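Local coordinates for oxidoreductase, NAD-binding/iron-sulfur cluster-binding protein (PDB 6ZXU) that probably removes halogen from organohalide substrates as a catabolic reductive dehalogenase, using bound cobalamin and two [4Fe-4S] clusters, at residues A[536-541]-A[595-600]; A[507-512]-A[604-609]; A[542-547]-A[625-630]. One frame throughout, in Å; residues are numbered along the deposited sequence.

Contact 2 opens first along the chain, at 507-512, in the loop that leads into strand 514-521. It closes the widest loop, on helix 603-614. Contact 1 is nested inside it: 536-541, on helix 535-540, meets 595-600 just after helix 590-594. Contact 3 starts at 542-547, within the loop of contact 1, but ends at 625-630, so it crosses both others. Contacts 1 and 3 touch through Pro596 and share one iron-sulfur cluster. Contacts 1 and 2 touch through Arg599 and Cys595. Contact 1 ties helix 535-540 to loop 595-600, contact 2 ties loop 507-512 to helix 603-614, and contact 3 ties helix 544-548 to helix 619-628.

Contact 1: A[536-541]-A[595-600]; sequences QDFCNQ and CPWNRE. With NA (sodium ion), chain G; SF4 (iron/sulfur cluster), chain D.
Trp597 turns its indole N-H corner onto the face of Phe538, directly beside an iron-sulfur cluster. Trp597 NE1 stands over the ring towards its rim, 3.5 Å from Phe538 CD1. This is an edge-to-face pair. The Phe538 ring and the Trp597 five-membered ring have centroids 4.5 Å apart and planes at 59°. The benzo part of the indole adds a carbon contact, Trp597 CZ2 to Phe538 CD2 at 3.9 Å. With CG anti to the backbone N (chi1 -164°), the Phe538 ring leaves its helix towards the turn that carries Trp597. Both rings also reach the sulfide S1 of the cluster. Phe538 CE1 comes obliquely to 3.6 Å from S1, while Trp597 CD1 meets S1 in the plane of the indole at 3.7 Å.

The cluster itself joins the two segments. Cys539 SG binds FE4 at 2.2 Å and Cys595 SG binds FE3 at the same 2.2 Å. This is the scheme of two-cluster ferredoxin domains. Three cysteines come from one CxxCxxC run, here Cys539, Cys542 and Cys545. The fourth is distant in sequence and followed by a proline, here Cys595-Pro596. Pro596 packs its ring against the cluster and lies loosely beside Phe538 CZ.

Cys595 to Asn598 form a type I turn, closed by the bond from Asn598 N to Cys595 O. Within it, Trp597 N makes a weak hydrogen bond to the cysteine sulfur. The carbonyls of Cys595 and Asn598 bind a sodium ion together with three waters. One of these waters donates to Pro596 O, which also lies over the centre of the Arg599 guanidinium. Helices 603-614 and 619-628 pack on the aromatic pair through Ser612, Ile613 and Ile623.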
# COMPACT_ATOMS: atom_id res chain seq x y z
N GLN A 536 -7.99 -22.60 -3.29
CA GLN A 536 -8.75 -23.43 -2.28
C GLN A 536 -8.03 -24.71 -2.03
O GLN A 536 -7.70 -25.05 -0.89
CB GLN A 536 -10.21 -23.68 -2.68
CG GLN A 536 -11.02 -22.43 -2.94
CD GLN A 536 -10.85 -21.43 -1.85
OE1 GLN A 536 -11.24 -21.68 -0.69
NE2 GLN A 536 -10.26 -20.25 -2.17
N ASP A 537 -7.62 -25.36 -3.10
CA ASP A 537 -6.80 -26.61 -2.97
C ASP A 537 -5.44 -26.34 -2.29
O ASP A 537 -4.97 -27.16 -1.51
CB ASP A 537 -6.62 -27.27 -4.34
CG ASP A 537 -5.81 -28.61 -4.26
OD1 ASP A 537 -6.27 -29.49 -3.49
OD2 ASP A 537 -4.70 -28.73 -4.89
N PHE A 538 -4.78 -25.23 -2.63
CA PHE A 538 -3.49 -24.93 -2.06
C PHE A 538 -3.61 -24.68 -0.56
O PHE A 538 -2.89 -25.30 0.25
CB PHE A 538 -2.89 -23.70 -2.70
CG PHE A 538 -1.40 -23.54 -2.45
CD1 PHE A 538 -0.97 -23.04 -1.31
CD2 PHE A 538 -0.48 -23.78 -3.46
CE1 PHE A 538 0.38 -22.87 -1.06
CE2 PHE A 538 0.87 -23.58 -3.26
CZ PHE A 538 1.29 -23.14 -2.07
N CYS A 539 -4.43 -23.70 -0.16
CA CYS A 539 -4.60 -23.39 1.27
C CYS A 539 -5.10 -24.61 2.00
O CYS A 539 -4.81 -24.83 3.14
CB CYS A 539 -5.57 -22.26 1.52
SG CYS A 539 -4.89 -20.68 1.25
N ASN A 540 -5.83 -25.48 1.35
CA ASN A 540 -6.26 -26.65 2.06
C ASN A 540 -5.15 -27.61 2.52
O ASN A 540 -5.31 -28.44 3.39
CB ASN A 540 -7.16 -27.47 1.21
CG ASN A 540 -8.26 -27.94 2.01
OD1 ASN A 540 -9.12 -27.10 2.49
ND2 ASN A 540 -8.22 -29.25 2.32
N GLN A 541 -4.01 -27.51 1.89
CA GLN A 541 -2.87 -28.37 2.15
C GLN A 541 -1.75 -27.66 2.89
O GLN A 541 -0.73 -28.25 3.10
CB GLN A 541 -2.25 -28.87 0.82
CG GLN A 541 -3.12 -29.65 -0.10
CD GLN A 541 -2.41 -30.05 -1.35
OE1 GLN A 541 -1.47 -30.82 -1.33
NE2 GLN A 541 -2.84 -29.54 -2.43
N CYS A 595 3.36 -16.32 4.36
CA CYS A 595 2.71 -17.01 3.30
C CYS A 595 3.67 -17.40 2.16
O CYS A 595 4.38 -16.57 1.67
CB CYS A 595 1.51 -16.19 2.78
SG CYS A 595 0.49 -17.08 1.58
N PRO A 596 3.63 -18.67 1.69
CA PRO A 596 4.44 -19.04 0.53
C PRO A 596 4.23 -18.18 -0.70
O PRO A 596 5.17 -17.98 -1.47
CB PRO A 596 4.03 -20.48 0.23
CG PRO A 596 3.55 -20.97 1.53
CD PRO A 596 2.87 -19.81 2.19
N TRP A 597 3.06 -17.64 -0.90
CA TRP A 597 2.77 -16.75 -2.04
C TRP A 597 3.38 -15.36 -1.93
O TRP A 597 3.35 -14.60 -2.90
CB TRP A 597 1.27 -16.61 -2.25
CG TRP A 597 0.59 -17.91 -2.66
CD1 TRP A 597 0.14 -18.85 -1.84
CD2 TRP A 597 0.24 -18.32 -4.00
NE1 TRP A 597 -0.49 -19.84 -2.54
CE2 TRP A 597 -0.42 -19.57 -3.88
CE3 TRP A 597 0.38 -17.76 -5.28
CZ2 TRP A 597 -0.94 -20.23 -4.95
CZ3 TRP A 597 -0.12 -18.44 -6.36
CH2 TRP A 597 -0.74 -19.69 -6.19
N ASN A 598 3.89 -15.03 -0.76
CA ASN A 598 4.66 -13.83 -0.59
C ASN A 598 6.07 -14.10 -1.07
O ASN A 598 6.86 -14.70 -0.34
CB ASN A 598 4.57 -13.35 0.89
CG ASN A 598 5.50 -12.12 1.17
OD1 ASN A 598 5.65 -11.22 0.35
ND2 ASN A 598 6.25 -12.20 2.25
N ARG A 599 6.40 -13.69 -2.27
CA ARG A 599 7.68 -14.00 -2.90
C ARG A 599 8.27 -12.83 -3.60
O ARG A 599 7.57 -11.89 -3.96
CB ARG A 599 7.50 -14.99 -4.04
CG ARG A 599 6.88 -16.25 -3.64
CD ARG A 599 7.07 -17.27 -4.73
NE ARG A 599 6.81 -18.58 -4.16
CZ ARG A 599 5.63 -19.15 -4.26
NH1 ARG A 599 4.66 -18.54 -4.90
NH2 ARG A 599 5.45 -20.36 -3.72
N GLU A 600 9.60 -12.93 -3.86
CA GLU A 600 10.29 -11.93 -4.61
C GLU A 600 9.81 -11.90 -6.08
O GLU A 600 9.44 -12.92 -6.66
CB GLU A 600 11.85 -12.14 -4.53
CG GLU A 600 12.60 -10.83 -4.84
CD GLU A 600 14.14 -10.97 -4.89
OE1 GLU A 600 14.68 -11.95 -4.36
OE2 GLU A 600 14.80 -10.08 -5.47
NA NA G . 7.34 -16.43 1.46
FE1 SF4 D . -2.03 -19.52 4.80
FE2 SF4 D . -0.53 -21.28 3.22
FE3 SF4 D . -0.78 -18.69 2.46
FE4 SF4 D . -2.99 -20.29 2.32
S1 SF4 D . -1.01 -20.48 1.22
S2 SF4 D . -2.90 -18.27 3.15
S3 SF4 D . -2.57 -21.53 4.14
S4 SF4 D . 0.16 -19.54 4.32
O HOH W 1 7.82 -17.88 -0.28
O HOH W 2 7.11 -18.06 3.03
O HOH W 3 8.43 -14.98 3.16

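Contact 2: A[507-512]-A[604-609]; sequences NPFIGP and EGRRLA
Phe509 and Arg606 make the main side-chain contact between loop 507-512 and residues 604-609 of helix 603-614. It is a van der Waals contact. The ring brings its CD1 edge to one face of the guanidinium, off-centre. Phe509 CD1 lies 4.0 Å from Arg606 NE and just as far from the preceding methylene, Arg606 CD. The ring and guanidinium planes are nearly perpendicular, at 77°. The arginine starts with CG anti to the backbone N and then bends at both following torsions (chi2 69°, chi3 66°), which folds its end back towards Phe509. A smaller van der Waals contact lies beside it: the methyl CB of Ala609 is 4.0 Å from the backbone oxygen O of Pro508. Pro508 and Ala609 are also the closest pair along the two backbones, with CA atoms 7.1 Å apart.

The charged end of Arg606 finds its partners beyond the two segments. NH2 makes a salt bridge with Asp601, which probably helps to fix the flat group against the phenyl edge. NH1 bonds to Gln25, which probably belongs to the N-terminal tag region. Pro289 touches both Phe509 and Arg606, and Phe394 of strand 394-399 packs on Phe509.

Hydrogen bonds shape the loop from within. Asn507 OD1 accepts from Phe509 N at 2.8 Å and from Ile510 N at 3.1 Å. The first donor stands well above the amide carbonyl plane, whereas the second is tilted only slightly from it. Asn507 ND2 bonds to the carbonyl of Leu495. The backbones of Asn507 and Gly511 also bond to each other in both directions, the bond from Gly511 N being weak. The pair of side-chain bonds makes this an Asx turn within an Asx motif, in the connection between strands 505-506 and 514-521 near the cobalamin pocket.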
# COMPACT_ATOMS: atom_id res chain seq x y z
N ASN A 507 -3.86 -12.65 -3.74
CA ASN A 507 -3.67 -12.36 -5.16
C ASN A 507 -2.59 -13.28 -5.72
O ASN A 507 -1.63 -13.60 -5.04
CB ASN A 507 -3.24 -10.86 -5.32
CG ASN A 507 -2.88 -10.50 -6.71
OD1 ASN A 507 -1.78 -10.68 -7.18
ND2 ASN A 507 -3.88 -9.99 -7.45
N PRO A 508 -2.74 -13.77 -6.97
CA PRO A 508 -1.79 -14.76 -7.44
C PRO A 508 -0.37 -14.21 -7.72
O PRO A 508 0.58 -14.99 -7.86
CB PRO A 508 -2.46 -15.32 -8.69
CG PRO A 508 -3.41 -14.27 -9.10
CD PRO A 508 -3.89 -13.61 -7.85
N PHE A 509 -0.18 -12.91 -7.75
CA PHE A 509 1.13 -12.35 -8.07
C PHE A 509 1.77 -11.71 -6.82
O PHE A 509 2.98 -11.79 -6.72
CB PHE A 509 1.04 -11.31 -9.20
CG PHE A 509 0.54 -11.91 -10.48
CD1 PHE A 509 1.38 -12.69 -11.23
CD2 PHE A 509 -0.78 -11.82 -10.87
CE1 PHE A 509 0.92 -13.31 -12.38
CE2 PHE A 509 -1.24 -12.38 -12.04
CZ PHE A 509 -0.43 -13.15 -12.80
N ILE A 510 1.04 -11.01 -5.96
CA ILE A 510 1.64 -10.34 -4.76
C ILE A 510 1.20 -11.05 -3.49
O ILE A 510 1.47 -10.57 -2.40
CB ILE A 510 1.38 -8.84 -4.72
CG1 ILE A 510 -0.08 -8.51 -4.51
CG2 ILE A 510 1.90 -8.17 -5.96
CD1 ILE A 510 -0.28 -7.06 -4.15
N GLY A 511 0.54 -12.23 -3.63
CA GLY A 511 0.15 -12.96 -2.47
C GLY A 511 -0.79 -12.18 -1.60
O GLY A 511 -1.66 -11.45 -2.08
N PRO A 512 -0.64 -12.31 -0.28
CA PRO A 512 -1.53 -11.60 0.62
C PRO A 512 -0.94 -10.22 1.07
O PRO A 512 -1.47 -9.62 1.99
CB PRO A 512 -1.59 -12.50 1.84
CG PRO A 512 -0.25 -13.10 1.88
CD PRO A 512 0.23 -13.25 0.43
N GLU A 604 12.47 -16.93 -10.87
CA GLU A 604 12.11 -18.16 -10.15
C GLU A 604 10.88 -17.99 -9.27
O GLU A 604 10.14 -18.95 -9.06
CB GLU A 604 13.25 -18.76 -9.29
CG GLU A 604 13.20 -18.30 -7.87
CD GLU A 604 13.99 -19.12 -6.80
OE1 GLU A 604 14.60 -20.21 -7.05
OE2 GLU A 604 13.97 -18.60 -5.65
N GLY A 605 10.72 -16.80 -8.66
CA GLY A 605 9.58 -16.53 -7.86
C GLY A 605 8.30 -16.57 -8.67
O GLY A 605 7.33 -17.22 -8.25
N ARG A 606 8.31 -15.98 -9.86
CA ARG A 606 7.18 -16.06 -10.70
C ARG A 606 6.88 -17.48 -11.13
O ARG A 606 5.74 -17.88 -11.24
CB ARG A 606 7.37 -15.12 -11.87
CG ARG A 606 6.14 -15.08 -12.79
CD ARG A 606 4.92 -14.37 -12.07
NE ARG A 606 5.30 -12.95 -11.87
CZ ARG A 606 5.17 -12.01 -12.80
NH1 ARG A 606 4.72 -12.30 -14.03
NH2 ARG A 606 5.56 -10.81 -12.51
N ARG A 607 7.92 -18.26 -11.39
CA ARG A 607 7.77 -19.64 -11.77
C ARG A 607 7.15 -20.50 -10.65
O ARG A 607 6.31 -21.37 -10.94
CB ARG A 607 9.12 -20.22 -12.25
CG ARG A 607 9.06 -21.67 -12.73
CD ARG A 607 7.92 -21.96 -13.73
NE ARG A 607 7.98 -21.05 -14.88
CZ ARG A 607 8.63 -21.32 -16.02
NH1 ARG A 607 9.26 -22.48 -16.18
NH2 ARG A 607 8.64 -20.45 -17.01
N LEU A 608 7.55 -20.30 -9.43
CA LEU A 608 6.95 -21.03 -8.33
C LEU A 608 5.47 -20.74 -8.20
O LEU A 608 4.66 -21.66 -7.94
CB LEU A 608 7.63 -20.78 -7.06
CG LEU A 608 9.01 -21.46 -6.90
CD1 LEU A 608 9.72 -20.84 -5.75
CD2 LEU A 608 8.83 -22.93 -6.63
N ALA A 609 5.07 -19.50 -8.49
CA ALA A 609 3.64 -19.20 -8.51
C ALA A 609 2.93 -19.84 -9.69
O ALA A 609 1.83 -20.35 -9.55
CB ALA A 609 3.43 -17.69 -8.55

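Contact 3: A[542-547]-A[625-630]. With SF4 (iron/sulfur cluster), chain D.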
# COMPACT_ATOMS: atom_id res chain seq x y z
N CYS A 542 -1.89 -26.38 3.16
CA CYS A 542 -0.90 -25.58 3.79
C CYS A 542 -1.43 -25.09 5.16
O CYS A 542 -2.64 -24.95 5.36
CB CYS A 542 -0.57 -24.38 2.90
SG CYS A 542 0.71 -23.21 3.38
N ARG A 543 -0.53 -24.81 6.09
CA ARG A 543 -0.88 -24.23 7.39
C ARG A 543 0.11 -23.25 7.87
O ARG A 543 0.18 -22.97 9.07
CB ARG A 543 -1.00 -25.29 8.48
CG ARG A 543 -1.98 -26.42 8.22
CD ARG A 543 -3.38 -25.94 8.31
NE ARG A 543 -4.37 -27.04 8.15
CZ ARG A 543 -4.67 -27.66 7.01
NH1 ARG A 543 -4.07 -27.35 5.87
NH2 ARG A 543 -5.57 -28.62 7.00
N LYS A 544 0.90 -22.65 6.99
CA LYS A 544 2.03 -21.85 7.45
C LYS A 544 1.60 -20.58 8.22
O LYS A 544 2.17 -20.23 9.25
CB LYS A 544 2.96 -21.57 6.29
CG LYS A 544 4.25 -20.82 6.69
CD LYS A 544 5.34 -21.03 5.68
CE LYS A 544 6.57 -20.25 6.08
NZ LYS A 544 7.78 -20.73 5.33
N CYS A 545 0.65 -19.82 7.68
CA CYS A 545 0.13 -18.65 8.33
C CYS A 545 -0.41 -19.03 9.71
O CYS A 545 -0.17 -18.28 10.65
CB CYS A 545 -0.96 -17.99 7.49
SG CYS A 545 -2.36 -19.12 7.00
N ALA A 546 -1.22 -20.08 9.79
CA ALA A 546 -1.75 -20.50 11.06
C ALA A 546 -0.66 -20.81 12.11
O ALA A 546 -0.77 -20.45 13.28
CB ALA A 546 -2.67 -21.70 10.83
N ARG A 547 0.36 -21.50 11.70
CA ARG A 547 1.46 -21.88 12.55
C ARG A 547 2.25 -20.73 13.02
O ARG A 547 2.72 -20.72 14.14
CB ARG A 547 2.40 -22.79 11.77
CG ARG A 547 3.51 -23.46 12.58
CD ARG A 547 4.39 -24.24 11.62
NE ARG A 547 5.31 -23.34 10.98
CZ ARG A 547 5.71 -23.44 9.72
NH1 ARG A 547 5.20 -24.37 8.95
NH2 ARG A 547 6.59 -22.56 9.24
N MET A 625 8.69 -27.32 0.70
CA MET A 625 9.99 -26.71 0.45
C MET A 625 10.07 -25.28 0.90
O MET A 625 11.16 -24.76 1.17
CB MET A 625 10.41 -26.83 -1.02
CG MET A 625 10.81 -28.26 -1.45
SD MET A 625 12.03 -29.14 -0.39
CE MET A 625 13.38 -28.02 -0.59
N ASP A 626 8.91 -24.63 1.03
CA ASP A 626 8.93 -23.29 1.50
C ASP A 626 9.51 -23.23 2.94
O ASP A 626 10.16 -22.30 3.30
CB ASP A 626 7.52 -22.67 1.48
CG ASP A 626 7.58 -21.14 1.53
OD1 ASP A 626 8.04 -20.56 0.49
OD2 ASP A 626 7.13 -20.52 2.55
N ASP A 627 9.18 -24.24 3.74
CA ASP A 627 9.80 -24.37 5.11
C ASP A 627 11.24 -24.90 5.07
O ASP A 627 12.11 -24.34 5.72
CB ASP A 627 8.93 -25.28 5.92
CG ASP A 627 7.71 -24.55 6.38
OD1 ASP A 627 7.84 -23.26 6.61
OD2 ASP A 627 6.65 -25.23 6.53
N ALA A 628 11.48 -25.92 4.24
CA ALA A 628 12.83 -26.54 4.17
C ALA A 628 13.85 -25.51 3.74
O ALA A 628 14.94 -25.45 4.33
CB ALA A 628 12.86 -27.70 3.26
N LEU A 629 13.50 -24.64 2.80
CA LEU A 629 14.37 -23.54 2.41
C LEU A 629 14.31 -22.32 3.33
O LEU A 629 14.92 -21.29 3.04
CB LEU A 629 14.09 -23.14 0.96
CG LEU A 629 14.20 -24.33 -0.01
CD1 LEU A 629 13.86 -23.91 -1.42
CD2 LEU A 629 15.53 -25.02 -0.01
N GLN A 630 13.60 -22.44 4.45
CA GLN A 630 13.47 -21.34 5.42
C GLN A 630 12.95 -19.98 4.89
O GLN A 630 13.43 -18.93 5.30
CB GLN A 630 14.81 -21.13 6.11
CG GLN A 630 15.20 -22.40 6.86
CD GLN A 630 16.48 -22.15 7.57
OE1 GLN A 630 16.47 -22.06 8.78
NE2 GLN A 630 17.58 -21.92 6.80
FE1 SF4 D . -2.03 -19.52 4.80
FE2 SF4 D . -0.53 -21.28 3.22
FE3 SF4 D . -0.78 -18.69 2.46
FE4 SF4 D . -2.99 -20.29 2.32
S1 SF4 D . -1.01 -20.48 1.22
S2 SF4 D . -2.90 -18.27 3.15
S3 SF4 D . -2.57 -21.53 4.14
S4 SF4 D . 0.16 -19.54 4.32
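Arg547 and Asp627 approach from opposite directions and meet end-on. The two terminal nitrogens each take one carboxylate oxygen. Arg547 NH1 reaches Asp627 OD2 at 2.9 Å and Arg547 NH2 reaches Asp627 OD1 at 3.0 Å. The groups are not coplanar: the guanidinium and carboxylate planes are 56° apart. Both oxygens are met from above the carboxylate plane, although OD1 lies close to the guanidinium plane.

Lys544 comes to Asp627 from the other face. CG lies anti to the backbone N (chi1 -175°), and the extended chain beyond it runs past Asp627, which brings Lys544 NZ to 2.8 Å from Asp627 OD1. That oxygen is thus held between a lysine and an arginine on opposite sides of its plane. Lys544 runs across Asp626 at about a right angle, and Lys544 NZ also bonds to Asp626 OD2 at 2.9 Å, again from above the carboxylate plane. The result is a four-residue salt-bridge network. The two lysine bonds, with a third to Asn631 O, fix the ammonium group of this buried side chain. Asp626 is steadied in turn by Asn631 ND2 on OD1. The positive groups would be expected to keep both carboxylates ionised.

The cluster lies at the other end of Lys544. Cys542 SG binds FE2 at 2.3 Å and Cys545 SG binds FE1 at 2.3 Å, with Lys544 CB 4.0 Å from sulfide S4.

The network links the short helix 544-548, next to the cluster, with the C-terminal end of helix 619-628. That helix finishes in a Schellman motif with Gln630 at the C-prime position. Pro596, in the loop between helices 590-594 and 603-614, packs on Asp626.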